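PDB 5HH7: origin of replication complex subunit 1B, which serves as a subunit of the origin recognition complex that binds replication origins and, through the BAH-PHD cassette, reads the unmodified histone H3 tail. Local coordinates for residues Asp31-Arg36 / Asp209-Glu214; Glu159-Gly164 / Tyr215-His220; Tyr15-Glu20 / Glu25-Asp30. All blocks are in the same frame, centred on the assembly; numbering follows the deposited sequence.

In the fold
The three contacts belong to the BAH side of the cassette, away from the zinc sites of the PHD finger. Contact 1, centred about 4 Å from the centre of the chain, joins strand 31-34 to the start of strand 210-218. Contact 2 uses the later part of that strand, its centre about 16 Å from the centre of contact 1. Contact 3 is a hairpin leading into strand 31-34, also about 16 Å from contact 1 between centres; the two touch where V32 CG1 meets F26 CE1 at 3.8 Å. Contacts 2 and 3 are about 27 Å apart between centres. Contact 1 borders the bound peptide, a basic side chain of which packs on D209 and V210.

Contact 1. Residues Asp31-Arg36 / Asp209-Glu214; sequences DVYVKR and DVFLCE
Y33 reaches across from strand 31-34 and joins D209 and F211 through its phenol end. The hydroxyl OH donates to D209 OD1 at 2.7 Å and meets that oxygen on the anti side, 15° out of the carboxylate plane. Ring and carboxylate are turned nearly at right angles (78° between planes), with the carboxylate at the edge of the tyrosine ring: Y33 CE2 lies 3.3 Å from D209 OD1. The same hydroxyl is approached by F211. Y33 OH sits in the plane of the phenylalanine ring, at its edge, 3.2 Å from F211 CZ, while the apolar part of the contact is made by Y33 CZ and F211 CE2, 3.9 Å apart. The two aromatic side chains cross at about a right angle. In Y33, CG is anti to the carbonyl carbon (chi1 -69°), a setting that sends the ring off the strand toward D209 and F211.

Around this first shell, D209 OD2 forms a salt bridge with R190, whose strand is in turn hydrogen-bonded to the backbone of Y33. Strand 188-195 therefore holds both ends of the hydrogen bond. L126 of helix 122-127 packs against both rings, and M122 and R123 also touch Y33.

D209 directly follows a histone H3-binding region, residues 203-208, and a basic side chain of the bound peptide packs on D209 and V210. With one carboxylate oxygen held by a phenol and the other by an arginine, D209 is fixed in orientation and probably stays ionised, so its negative charge would favour the basic peptide side chain beside it.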
ATOM      1  N   ASP A  31       9.245   2.632  -2.519  1.00 24.73           N
ATOM      2  CA  ASP A  31       8.343   1.512  -2.278  1.00 24.08           C
ATOM      3  C   ASP A  31       7.468   1.311  -3.514  1.00 25.03           C
ATOM      4  O   ASP A  31       6.970   2.282  -4.091  1.00 25.04           O
ATOM      5  CB  ASP A  31       7.482   1.792  -1.047  1.00 24.90           C
ATOM      6  CG  ASP A  31       8.312   1.983   0.212  1.00 32.90           C
ATOM      7  OD1 ASP A  31       9.108   1.078   0.542  1.00 28.49           O
ATOM      8  OD2 ASP A  31       8.183   3.046   0.859  1.00 33.80           O
ATOM      9  N   VAL A  32       7.285   0.058  -3.928  1.00 21.77           N
ATOM     10  CA  VAL A  32       6.540  -0.245  -5.148  1.00 19.70           C
ATOM     11  C   VAL A  32       5.641  -1.471  -5.007  1.00 22.50           C
ATOM     12  O   VAL A  32       5.940  -2.388  -4.239  1.00 22.45           O
ATOM     13  CB  VAL A  32       7.491  -0.498  -6.348  1.00 22.74           C
ATOM     14  CG1 VAL A  32       8.137   0.799  -6.828  1.00 25.10           C
ATOM     15  CG2 VAL A  32       8.552  -1.529  -5.984  1.00 23.11           C
ATOM     16  N   TYR A  33       4.539  -1.474  -5.755  1.00 24.87           N
ATOM     17  CA  TYR A  33       3.743  -2.680  -5.946  1.00 22.80           C
ATOM     18  C   TYR A  33       4.451  -3.548  -6.972  1.00 26.74           C
ATOM     19  O   TYR A  33       4.990  -3.035  -7.959  1.00 24.49           O
ATOM     20  CB  TYR A  33       2.356  -2.349  -6.493  1.00 21.49           C
ATOM     21  CG  TYR A  33       1.408  -1.625  -5.563  1.00 23.04           C
ATOM     22  CD1 TYR A  33       0.861  -2.261  -4.454  1.00 23.67           C
ATOM     23  CD2 TYR A  33       1.012  -0.320  -5.826  1.00 23.29           C
ATOM     24  CE1 TYR A  33      -0.030  -1.603  -3.615  1.00 24.00           C
ATOM     25  CE2 TYR A  33       0.124   0.344  -5.000  1.00 25.02           C
ATOM     26  CZ  TYR A  33      -0.397  -0.302  -3.899  1.00 23.77           C
ATOM     27  OH  TYR A  33      -1.281   0.364  -3.085  1.00 23.87           O
ATOM     28  N   VAL A  34       4.441  -4.860  -6.752  1.00 25.39           N
ATOM     29  CA  VAL A  34       5.086  -5.786  -7.676  1.00 27.50           C
ATOM     30  C   VAL A  34       4.184  -6.956  -8.070  1.00 32.92           C
ATOM     31  O   VAL A  34       3.509  -7.557  -7.227  1.00 29.61           O
ATOM     32  CB  VAL A  34       6.414  -6.340  -7.109  1.00 25.65           C
ATOM     33  CG1 VAL A  34       7.058  -7.315  -8.092  1.00 28.87           C
ATOM     34  CG2 VAL A  34       7.374  -5.200  -6.783  1.00 25.69           C
ATOM     35  N   LYS A  35       4.176  -7.262  -9.362  1.00 50.04           N
ATOM     36  CA  LYS A  35       3.531  -8.460  -9.875  1.00 50.93           C
ATOM     37  C   LYS A  35       4.612  -9.405 -10.379  1.00 52.89           C
ATOM     38  O   LYS A  35       5.163  -9.203 -11.462  1.00 54.18           O
ATOM     39  CB  LYS A  35       2.580  -8.098 -11.016  1.00 58.51           C
ATOM     40  CG  LYS A  35       2.026  -9.287 -11.797  1.00 67.02           C
ATOM     41  CD  LYS A  35       1.080 -10.106 -10.957  1.00 71.01           C
ATOM     42  CE  LYS A  35      -0.196 -10.469 -11.707  1.00 77.17           C
ATOM     43  NZ  LYS A  35      -0.012 -11.501 -12.774  1.00 81.08           N
ATOM     44  N   ARG A  36       4.920 -10.431  -9.595  1.00 53.44           N
ATOM     45  CA  ARG A  36       5.997 -11.352  -9.942  1.00 55.54           C
ATOM     46  C   ARG A  36       5.630 -12.247 -11.128  1.00 57.43           C
ATOM     47  O   ARG A  36       4.453 -12.512 -11.378  1.00 57.20           O
ATOM     48  CB  ARG A  36       6.397 -12.195  -8.729  1.00 55.80           C
ATOM     49  CG  ARG A  36       6.886 -11.375  -7.539  1.00 54.79           C
ATOM     50  CD  ARG A  36       7.440 -12.259  -6.426  1.00 55.76           C
ATOM     51  NE  ARG A  36       8.654 -12.967  -6.825  1.00 57.97           N
ATOM     52  CZ  ARG A  36       9.415 -13.674  -5.994  1.00 62.89           C
ATOM     53  NH1 ARG A  36       9.095 -13.765  -4.709  1.00 59.52           N
ATOM     54  NH2 ARG A  36      10.501 -14.290  -6.446  1.00 63.44           N
ATOM     55  N   ASP A 209      -2.940   4.556  -1.812  1.00 22.73           N
ATOM     56  CA  ASP A 209      -1.702   3.791  -1.844  1.00 24.93           C
ATOM     57  C   ASP A 209      -0.767   4.121  -0.685  1.00 28.66           C
ATOM     58  O   ASP A 209       0.455   4.021  -0.804  1.00 28.73           O
ATOM     59  CB  ASP A 209      -1.019   3.994  -3.196  1.00 26.08           C
ATOM     60  CG  ASP A 209      -1.919   3.595  -4.353  1.00 28.89           C
ATOM     61  OD1 ASP A 209      -2.359   2.428  -4.379  1.00 27.27           O
ATOM     62  OD2 ASP A 209      -2.226   4.453  -5.208  1.00 32.93           O
ATOM     63  N   VAL A 210      -1.360   4.497   0.444  1.00 22.84           N
ATOM     64  CA  VAL A 210      -0.600   4.856   1.634  1.00 21.58           C
ATOM     65  C   VAL A 210      -0.656   3.737   2.666  1.00 20.30           C
ATOM     66  O   VAL A 210      -1.735   3.263   3.026  1.00 21.40           O
ATOM     67  CB  VAL A 210      -1.135   6.160   2.258  1.00 23.21           C
ATOM     68  CG1 VAL A 210      -0.447   6.448   3.592  1.00 24.26           C
ATOM     69  CG2 VAL A 210      -0.951   7.323   1.290  1.00 21.52           C
ATOM     70  N   PHE A 211       0.511   3.316   3.142  1.00 19.82           N
ATOM     71  CA  PHE A 211       0.582   2.242   4.123  1.00 17.42           C
ATOM     72  C   PHE A 211       1.442   2.631   5.313  1.00 20.14           C
ATOM     73  O   PHE A 211       2.243   3.561   5.240  1.00 21.77           O
ATOM     74  CB  PHE A 211       1.130   0.964   3.481  1.00 18.00           C
ATOM     75  CG  PHE A 211       0.343   0.513   2.292  1.00 21.07           C
ATOM     76  CD1 PHE A 211      -0.780  -0.285   2.453  1.00 22.45           C
ATOM     77  CD2 PHE A 211       0.707   0.907   1.015  1.00 24.64           C
ATOM     78  CE1 PHE A 211      -1.520  -0.690   1.354  1.00 21.51           C
ATOM     79  CE2 PHE A 211      -0.029   0.505  -0.088  1.00 23.04           C
ATOM     80  CZ  PHE A 211      -1.143  -0.293   0.084  1.00 22.97           C
ATOM     81  N   LEU A 212       1.260   1.905   6.407  1.00 18.95           N
ATOM     82  CA  LEU A 212       2.043   2.099   7.617  1.00 20.24           C
ATOM     83  C   LEU A 212       3.057   0.975   7.748  1.00 20.96           C
ATOM     84  O   LEU A 212       2.717  -0.192   7.568  1.00 21.68           O
ATOM     85  CB  LEU A 212       1.123   2.073   8.838  1.00 20.00           C
ATOM     86  CG  LEU A 212       1.816   1.869  10.190  1.00 20.13           C
ATOM     87  CD1 LEU A 212       2.594   3.108  10.580  1.00 17.68           C
ATOM     88  CD2 LEU A 212       0.807   1.492  11.282  1.00 19.54           C
ATOM     89  N   CYS A 213       4.304   1.325   8.049  1.00 20.41           N
ATOM     90  CA  CYS A 213       5.284   0.318   8.449  1.00 19.09           C
ATOM     91  C   CYS A 213       6.139   0.817   9.597  1.00 23.13           C
ATOM     92  O   CYS A 213       6.884   1.789   9.453  1.00 24.17           O
ATOM     93  CB  CYS A 213       6.183  -0.099   7.288  1.00 22.06           C
ATOM     94  SG  CYS A 213       7.337  -1.428   7.728  1.00 22.71           S
ATOM     95  N   GLU A 214       6.022   0.146  10.738  1.00 19.27           N
ATOM     96  CA  GLU A 214       6.817   0.477  11.910  1.00 19.04           C
ATOM     97  C   GLU A 214       7.918  -0.552  12.142  1.00 20.42           C
ATOM     98  O   GLU A 214       8.987  -0.218  12.653  1.00 21.42           O
ATOM     99  CB  GLU A 214       5.922   0.563  13.149  1.00 20.21           C
ATOM    100  CG  GLU A 214       6.676   0.876  14.442  1.00 22.99           C
ATOM    101  CD  GLU A 214       5.756   1.333  15.561  1.00 28.02           C
ATOM    102  OE1 GLU A 214       4.527   1.169  15.426  1.00 24.94           O
ATOM    103  OE2 GLU A 214       6.266   1.867  16.571  1.00 27.77           O
TER

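Contact 2. Residues Glu159-Gly164 / Tyr215-His220; sequences EETVSG and YEYDVH
Y217 lays its ring against T161, just after the short 3-10 segment. In Y217 the bond from CB carries CG anti to the backbone N (chi1 177°), which turns the ring from strand 210-218 toward the 159-164 loop. Along one ring side, CD2 and then CE2 pass under the threonine methyl, the closer being Y217 CE2 at 3.7 Å from T161 CG2. This is a CH-pi contact: CG2 stands over the face, displaced toward the rim, 4.0 Å from the ring centroid and 25° off its normal. The opposite face has the backbone N of V219 near its rim. At the tip, Y217 OH lies 3.8 Å from T161 CB and binds two waters, one at 2.5 Å in the ring plane and one at 2.8 Å. Those waters accept from the backbone N of V162 and S163.

T161 OG1 is engaged within its own loop, accepting from G164 N at 3.0 Å in an ST motif and bonding to the carbonyl of P158. M156 touches both side chains from strand 148-156. The threonine is divided by chemistry: its hydroxyl shapes the loop, its methyl packs on one face of the tyrosine, and water links the phenol to the backbone amides.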
ATOM      1  N   GLU A 159      -1.504 -10.909   7.943  1.00 20.04           N
ATOM      2  CA  GLU A 159      -2.160 -12.203   7.753  1.00 19.31           C
ATOM      3  C   GLU A 159      -1.187 -13.286   7.296  1.00 22.33           C
ATOM      4  O   GLU A 159      -1.394 -14.469   7.563  1.00 23.08           O
ATOM      5  CB  GLU A 159      -3.297 -12.096   6.732  1.00 23.48           C
ATOM      6  CG  GLU A 159      -4.602 -11.552   7.283  1.00 23.86           C
ATOM      7  CD  GLU A 159      -4.656 -10.037   7.272  1.00 27.06           C
ATOM      8  OE1 GLU A 159      -3.642  -9.402   6.895  1.00 24.05           O
ATOM      9  OE2 GLU A 159      -5.715  -9.485   7.641  1.00 25.25           O
ATOM     10  N   GLU A 160      -0.128 -12.880   6.598  1.00 19.73           N
ATOM     11  CA  GLU A 160       0.801 -13.840   6.011  1.00 20.61           C
ATOM     12  C   GLU A 160       1.952 -14.239   6.933  1.00 24.91           C
ATOM     13  O   GLU A 160       2.717 -15.152   6.615  1.00 25.68           O
ATOM     14  CB  GLU A 160       1.315 -13.338   4.659  1.00 23.29           C
ATOM     15  CG  GLU A 160       0.228 -13.336   3.586  1.00 26.71           C
ATOM     16  CD  GLU A 160       0.757 -12.999   2.209  1.00 34.58           C
ATOM     17  OE1 GLU A 160       1.902 -12.515   2.114  1.00 31.70           O
ATOM     18  OE2 GLU A 160       0.025 -13.223   1.223  1.00 41.17           O
ATOM     19  N   THR A 161       2.072 -13.562   8.072  1.00 19.56           N
ATOM     20  CA  THR A 161       2.947 -14.045   9.133  1.00 19.08           C
ATOM     21  C   THR A 161       2.240 -15.235   9.768  1.00 21.27           C
ATOM     22  O   THR A 161       1.009 -15.299   9.764  1.00 21.30           O
ATOM     23  CB  THR A 161       3.213 -12.970  10.203  1.00 19.37           C
ATOM     24  OG1 THR A 161       2.023 -12.739  10.970  1.00 20.79           O
ATOM     25  CG2 THR A 161       3.658 -11.661   9.545  1.00 19.76           C
ATOM     26  N   VAL A 162       2.999 -16.181  10.307  1.00 21.74           N
ATOM     27  CA  VAL A 162       2.385 -17.391  10.848  1.00 23.75           C
ATOM     28  C   VAL A 162       1.432 -17.105  12.013  1.00 22.84           C
ATOM     29  O   VAL A 162       0.453 -17.825  12.203  1.00 23.20           O
ATOM     30  CB  VAL A 162       3.430 -18.454  11.252  1.00 22.60           C
ATOM     31  CG1 VAL A 162       4.206 -18.917  10.025  1.00 22.73           C
ATOM     32  CG2 VAL A 162       4.369 -17.913  12.321  1.00 21.31           C
ATOM     33  N   SER A 163       1.706 -16.050  12.775  1.00 22.63           N
ATOM     34  CA  SER A 163       0.864 -15.711  13.923  1.00 26.88           C
ATOM     35  C   SER A 163      -0.308 -14.803  13.561  1.00 23.15           C
ATOM     36  O   SER A 163      -1.246 -14.650  14.343  1.00 22.11           O
ATOM     37  CB  SER A 163       1.694 -15.097  15.049  1.00 30.19           C
ATOM     38  OG  SER A 163       2.480 -16.093  15.681  1.00 30.55           O
ATOM     39  N   GLY A 164      -0.247 -14.206  12.374  1.00 21.36           N
ATOM     40  CA  GLY A 164      -1.383 -13.493  11.819  1.00 23.16           C
ATOM     41  C   GLY A 164      -1.608 -12.100  12.376  1.00 21.80           C
ATOM     42  O   GLY A 164      -0.795 -11.580  13.141  1.00 22.76           O
ATOM     43  N   TYR A 215       7.657  -1.800  11.762  1.00 21.78           N
ATOM     44  CA  TYR A 215       8.548  -2.898  12.132  1.00 24.49           C
ATOM     45  C   TYR A 215       9.188  -3.642  10.976  1.00 26.55           C
ATOM     46  O   TYR A 215       8.584  -3.842   9.919  1.00 23.26           O
ATOM     47  CB  TYR A 215       7.817  -3.930  12.996  1.00 22.54           C
ATOM     48  CG  TYR A 215       7.235  -3.361  14.261  1.00 23.61           C
ATOM     49  CD1 TYR A 215       8.019  -3.192  15.397  1.00 24.62           C
ATOM     50  CD2 TYR A 215       5.900  -2.985  14.318  1.00 22.37           C
ATOM     51  CE1 TYR A 215       7.483  -2.669  16.558  1.00 28.22           C
ATOM     52  CE2 TYR A 215       5.357  -2.462  15.467  1.00 25.47           C
ATOM     53  CZ  TYR A 215       6.148  -2.308  16.585  1.00 26.28           C
ATOM     54  OH  TYR A 215       5.597  -1.784  17.731  1.00 30.68           O
ATOM     55  N   GLU A 216      10.420  -4.063  11.222  1.00 22.45           N
ATOM     56  CA  GLU A 216      11.076  -5.076  10.425  1.00 24.11           C
ATOM     57  C   GLU A 216      10.679  -6.429  11.002  1.00 26.93           C
ATOM     58  O   GLU A 216      10.737  -6.634  12.215  1.00 28.16           O
ATOM     59  CB  GLU A 216      12.589  -4.895  10.513  1.00 27.13           C
ATOM     60  CG  GLU A 216      13.402  -6.030   9.928  1.00 30.43           C
ATOM     61  CD  GLU A 216      14.880  -5.872  10.224  1.00 39.41           C
ATOM     62  OE1 GLU A 216      15.467  -4.853   9.797  1.00 33.15           O
ATOM     63  OE2 GLU A 216      15.448  -6.758  10.899  1.00 39.51           O
ATOM     64  N   TYR A 217      10.263  -7.345  10.136  1.00 23.45           N
ATOM     65  CA  TYR A 217       9.874  -8.681  10.574  1.00 23.71           C
ATOM     66  C   TYR A 217      10.837  -9.715  10.020  1.00 23.92           C
ATOM     67  O   TYR A 217      10.915  -9.901   8.809  1.00 23.46           O
ATOM     68  CB  TYR A 217       8.453  -9.000  10.105  1.00 21.54           C
ATOM     69  CG  TYR A 217       7.972 -10.404  10.436  1.00 25.36           C
ATOM     70  CD1 TYR A 217       7.810 -10.812  11.754  1.00 21.52           C
ATOM     71  CD2 TYR A 217       7.658 -11.310   9.426  1.00 24.30           C
ATOM     72  CE1 TYR A 217       7.355 -12.089  12.063  1.00 25.16           C
ATOM     73  CE2 TYR A 217       7.205 -12.595   9.726  1.00 24.62           C
ATOM     74  CZ  TYR A 217       7.055 -12.976  11.045  1.00 26.10           C
ATOM     75  OH  TYR A 217       6.600 -14.245  11.347  1.00 24.44           O
ATOM     76  N   ASP A 218      11.582 -10.380  10.894  1.00 21.75           N
ATOM     77  CA  ASP A 218      12.434 -11.467  10.435  1.00 22.06           C
ATOM     78  C   ASP A 218      11.609 -12.736  10.360  1.00 23.96           C
ATOM     79  O   ASP A 218      11.171 -13.263  11.381  1.00 23.42           O
ATOM     80  CB  ASP A 218      13.644 -11.677  11.342  1.00 22.97           C
ATOM     81  CG  ASP A 218      14.665 -12.617  10.721  1.00 29.23           C
ATOM     82  OD1 ASP A 218      14.525 -13.850  10.884  1.00 29.35           O
ATOM     83  OD2 ASP A 218      15.593 -12.124  10.048  1.00 30.89           O
ATOM     84  N   VAL A 219      11.398 -13.216   9.140  1.00 25.72           N
ATOM     85  CA  VAL A 219      10.518 -14.348   8.897  1.00 24.12           C
ATOM     86  C   VAL A 219      11.050 -15.644   9.521  1.00 24.15           C
ATOM     87  O   VAL A 219      10.272 -16.482   9.978  1.00 24.75           O
ATOM     88  CB  VAL A 219      10.263 -14.529   7.382  1.00 30.62           C
ATOM     89  CG1 VAL A 219       9.363 -15.730   7.119  1.00 29.90           C
ATOM     90  CG2 VAL A 219       9.651 -13.253   6.795  1.00 26.44           C
ATOM     91  N   HIS A 220      12.370 -15.800   9.553  1.00 21.29           N
ATOM     92  CA  HIS A 220      12.979 -16.997  10.132  1.00 27.01           C
ATOM     93  C   HIS A 220      12.837 -17.047  11.653  1.00 30.82           C
ATOM     94  O   HIS A 220      12.479 -18.083  12.221  1.00 28.02           O
ATOM     95  CB  HIS A 220      14.459 -17.097   9.753  1.00 31.94           C
ATOM     96  CG  HIS A 220      14.695 -17.513   8.335  1.00 36.41           C
ATOM     97  ND1 HIS A 220      14.920 -16.608   7.318  1.00 36.73           N
ATOM     98  CD2 HIS A 220      14.738 -18.739   7.761  1.00 33.78           C
ATOM     99  CE1 HIS A 220      15.094 -17.258   6.182  1.00 41.02           C
ATOM    100  NE2 HIS A 220      14.990 -18.554   6.423  1.00 38.93           N
TER
HETATM  101  O   HOH W   1       6.081 -15.901   9.561  1.00 20.05           O
HETATM  102  O   HOH W   2       4.538 -14.532  13.207  1.00 24.70           O

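Contact 3. Residues Tyr15-Glu20 / Glu25-Asp30; sequences YYNKVE and EFEIGD
K18 and E25 meet because K18 places CG between its backbone N and carbonyl carbon (chi1 62°), while E25 runs extended with CG anti to N (chi1 179°). Their chains cross so that K18 CD touches E25 CD at 4.0 Å; the lysine NZ stays too far from the carboxylate for a salt bridge.

All hydrogen bonds between the segments join backbone atoms. V19 and F26 form an antiparallel hydrogen-bonded pair, with V19 N to F26 O at 2.9 Å and F26 N to V19 O at 2.8 Å, flanked by the non-hydrogen-bonded pairs K18-E27 and E20-E25. Past the strand end, I28 N reaches N17 O at 3.2 Å, nearly straight (168°). E27 to D30 then makes a type II turn through G29, and D30 OD2 receives E27 N from above its carboxylate plane.

K18, E20, E25 and E27 share the charged, outward face. V19 and F26 share the other, which meets M185, while the F26 ring meets that of H191, planes about 15° apart. This is a two-stranded antiparallel beta hairpin, strands 18-21 and 24-27, whose V19 and I28 side chains touch L139 in strand 132-142 of the large sheet.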
ATOM      1  N   TYR A  15      25.335  -1.056 -11.404  1.00 45.27           N
ATOM      2  CA  TYR A  15      24.393  -0.590 -10.389  1.00 46.48           C
ATOM      3  C   TYR A  15      24.134   0.909 -10.492  1.00 44.55           C
ATOM      4  O   TYR A  15      25.021   1.679 -10.858  1.00 44.46           O
ATOM      5  CB  TYR A  15      24.892  -0.945  -8.985  1.00 41.62           C
ATOM      6  CG  TYR A  15      24.714  -2.402  -8.619  1.00 43.79           C
ATOM      7  CD1 TYR A  15      25.721  -3.329  -8.856  1.00 46.91           C
ATOM      8  CD2 TYR A  15      23.536  -2.848  -8.031  1.00 43.32           C
ATOM      9  CE1 TYR A  15      25.558  -4.664  -8.520  1.00 46.87           C
ATOM     10  CE2 TYR A  15      23.366  -4.179  -7.692  1.00 44.83           C
ATOM     11  CZ  TYR A  15      24.380  -5.081  -7.937  1.00 46.45           C
ATOM     12  OH  TYR A  15      24.208  -6.404  -7.600  1.00 48.16           O
ATOM     13  N   TYR A  16      22.910   1.311 -10.166  1.00 39.40           N
ATOM     14  CA  TYR A  16      22.503   2.709 -10.228  1.00 39.15           C
ATOM     15  C   TYR A  16      21.833   3.144  -8.933  1.00 38.51           C
ATOM     16  O   TYR A  16      21.154   2.352  -8.276  1.00 36.40           O
ATOM     17  CB  TYR A  16      21.520   2.928 -11.379  1.00 46.55           C
ATOM     18  CG  TYR A  16      22.104   2.722 -12.757  1.00 51.87           C
ATOM     19  CD1 TYR A  16      22.809   3.735 -13.389  1.00 54.12           C
ATOM     20  CD2 TYR A  16      21.936   1.521 -13.431  1.00 55.36           C
ATOM     21  CE1 TYR A  16      23.341   3.556 -14.650  1.00 65.77           C
ATOM     22  CE2 TYR A  16      22.464   1.332 -14.696  1.00 59.98           C
ATOM     23  CZ  TYR A  16      23.165   2.353 -15.299  1.00 68.61           C
ATOM     24  OH  TYR A  16      23.695   2.174 -16.557  1.00 77.38           O
ATOM     25  N   ASN A  17      22.011   4.410  -8.573  1.00 40.56           N
ATOM     26  CA  ASN A  17      21.255   4.976  -7.466  1.00 42.68           C
ATOM     27  C   ASN A  17      19.815   5.214  -7.898  1.00 44.36           C
ATOM     28  O   ASN A  17      18.880   5.049  -7.112  1.00 40.15           O
ATOM     29  CB  ASN A  17      21.882   6.277  -6.970  1.00 55.49           C
ATOM     30  CG  ASN A  17      21.009   6.990  -5.958  1.00 62.25           C
ATOM     31  OD1 ASN A  17      20.888   6.559  -4.810  1.00 68.58           O
ATOM     32  ND2 ASN A  17      20.390   8.086  -6.379  1.00 62.80           N
ATOM     33  N   LYS A  18      19.641   5.599  -9.158  1.00 40.33           N
ATOM     34  CA  LYS A  18      18.301   5.757  -9.710  1.00 46.83           C
ATOM     35  C   LYS A  18      18.232   5.471 -11.207  1.00 43.64           C
ATOM     36  O   LYS A  18      19.215   5.626 -11.934  1.00 40.13           O
ATOM     37  CB  LYS A  18      17.728   7.142  -9.393  1.00 59.28           C
ATOM     38  CG  LYS A  18      18.506   8.305  -9.969  1.00 69.73           C
ATOM     39  CD  LYS A  18      17.836   9.622  -9.608  1.00 77.98           C
ATOM     40  CE  LYS A  18      18.626  10.814 -10.126  1.00 86.31           C
ATOM     41  NZ  LYS A  18      19.997  10.864  -9.547  1.00 89.03           N
ATOM     42  N   VAL A  19      17.051   5.052 -11.651  1.00 41.64           N
ATOM     43  CA  VAL A  19      16.831   4.627 -13.027  1.00 44.58           C
ATOM     44  C   VAL A  19      15.496   5.161 -13.534  1.00 40.06           C
ATOM     45  O   VAL A  19      14.478   5.061 -12.845  1.00 40.18           O
ATOM     46  CB  VAL A  19      16.795   3.079 -13.129  1.00 48.33           C
ATOM     47  CG1 VAL A  19      16.297   2.633 -14.497  1.00 49.75           C
ATOM     48  CG2 VAL A  19      18.162   2.486 -12.835  1.00 45.74           C
ATOM     49  N   GLU A  20      15.497   5.731 -14.733  1.00 38.90           N
ATOM     50  CA  GLU A  20      14.243   6.060 -15.397  1.00 45.80           C
ATOM     51  C   GLU A  20      13.779   4.854 -16.205  1.00 43.22           C
ATOM     52  O   GLU A  20      14.450   4.428 -17.145  1.00 42.64           O
ATOM     53  CB  GLU A  20      14.392   7.288 -16.295  1.00 50.81           C
ATOM     54  CG  GLU A  20      13.091   7.716 -16.957  1.00 59.89           C
ATOM     55  CD  GLU A  20      13.185   9.082 -17.611  1.00 79.75           C
ATOM     56  OE1 GLU A  20      13.094   9.154 -18.855  1.00 85.02           O
ATOM     57  OE2 GLU A  20      13.341  10.084 -16.880  1.00 87.31           O
ATOM     58  N   GLU A  25      10.691   7.573 -12.779  1.00 38.00           N
ATOM     59  CA  GLU A  25      11.939   7.553 -12.029  1.00 39.59           C
ATOM     60  C   GLU A  25      11.839   6.644 -10.807  1.00 38.07           C
ATOM     61  O   GLU A  25      10.962   6.821  -9.964  1.00 34.78           O
ATOM     62  CB  GLU A  25      12.314   8.974 -11.606  1.00 44.55           C
ATOM     63  CG  GLU A  25      13.596   9.078 -10.804  1.00 51.98           C
ATOM     64  CD  GLU A  25      14.106  10.508 -10.717  1.00 63.74           C
ATOM     65  OE1 GLU A  25      14.633  11.011 -11.731  1.00 66.20           O
ATOM     66  OE2 GLU A  25      13.975  11.124  -9.639  1.00 67.08           O
ATOM     67  N   PHE A  26      12.733   5.662 -10.726  1.00 32.43           N
ATOM     68  CA  PHE A  26      12.803   4.782  -9.566  1.00 32.38           C
ATOM     69  C   PHE A  26      14.134   4.978  -8.852  1.00 33.24           C
ATOM     70  O   PHE A  26      15.179   5.082  -9.490  1.00 39.09           O
ATOM     71  CB  PHE A  26      12.626   3.319  -9.978  1.00 32.84           C
ATOM     72  CG  PHE A  26      11.265   3.009 -10.538  1.00 29.13           C
ATOM     73  CD1 PHE A  26      10.224   2.645  -9.701  1.00 27.93           C
ATOM     74  CD2 PHE A  26      11.028   3.086 -11.900  1.00 32.96           C
ATOM     75  CE1 PHE A  26       8.971   2.360 -10.214  1.00 25.46           C
ATOM     76  CE2 PHE A  26       9.776   2.804 -12.417  1.00 32.06           C
ATOM     77  CZ  PHE A  26       8.748   2.441 -11.574  1.00 26.22           C
ATOM     78  N   GLU A  27      14.085   5.028  -7.526  1.00 33.49           N
ATOM     79  CA  GLU A  27      15.259   5.340  -6.723  1.00 35.34           C
ATOM     80  C   GLU A  27      15.375   4.354  -5.566  1.00 32.53           C
ATOM     81  O   GLU A  27      14.367   3.843  -5.080  1.00 31.31           O
ATOM     82  CB  GLU A  27      15.148   6.773  -6.195  1.00 38.32           C
ATOM     83  CG  GLU A  27      16.333   7.258  -5.382  1.00 48.83           C
ATOM     84  CD  GLU A  27      16.305   8.761  -5.164  1.00 58.88           C
ATOM     85  OE1 GLU A  27      15.305   9.400  -5.551  1.00 59.15           O
ATOM     86  OE2 GLU A  27      17.285   9.303  -4.610  1.00 61.86           O
ATOM     87  N   ILE A  28      16.603   4.073  -5.142  1.00 33.57           N
ATOM     88  CA  ILE A  28      16.829   3.246  -3.962  1.00 35.28           C
ATOM     89  C   ILE A  28      16.038   3.811  -2.788  1.00 36.67           C
ATOM     90  O   ILE A  28      16.106   5.006  -2.502  1.00 35.12           O
ATOM     91  CB  ILE A  28      18.322   3.191  -3.584  1.00 36.84           C
ATOM     92  CG1 ILE A  28      19.128   2.496  -4.682  1.00 41.42           C
ATOM     93  CG2 ILE A  28      18.510   2.474  -2.255  1.00 41.78           C
ATOM     94  CD1 ILE A  28      20.628   2.499  -4.436  1.00 43.73           C
ATOM     95  N   GLY A  29      15.271   2.951  -2.128  1.00 34.57           N
ATOM     96  CA  GLY A  29      14.467   3.373  -0.996  1.00 35.63           C
ATOM     97  C   GLY A  29      13.010   3.584  -1.354  1.00 30.81           C
ATOM     98  O   GLY A  29      12.164   3.722  -0.470  1.00 31.20           O
ATOM     99  N   ASP A  30      12.713   3.620  -2.651  1.00 28.09           N
ATOM    100  CA  ASP A  30      11.331   3.714  -3.110  1.00 29.18           C
ATOM    101  C   ASP A  30      10.550   2.468  -2.711  1.00 27.12           C
ATOM    102  O   ASP A  30      11.117   1.387  -2.588  1.00 29.09           O
ATOM    103  CB  ASP A  30      11.258   3.875  -4.632  1.00 27.33           C
ATOM    104  CG  ASP A  30      11.565   5.288  -5.093  1.00 32.97           C
ATOM    105  OD1 ASP A  30      11.786   6.170  -4.236  1.00 30.53           O
ATOM    106  OD2 ASP A  30      11.567   5.516  -6.323  1.00 31.56           O
TER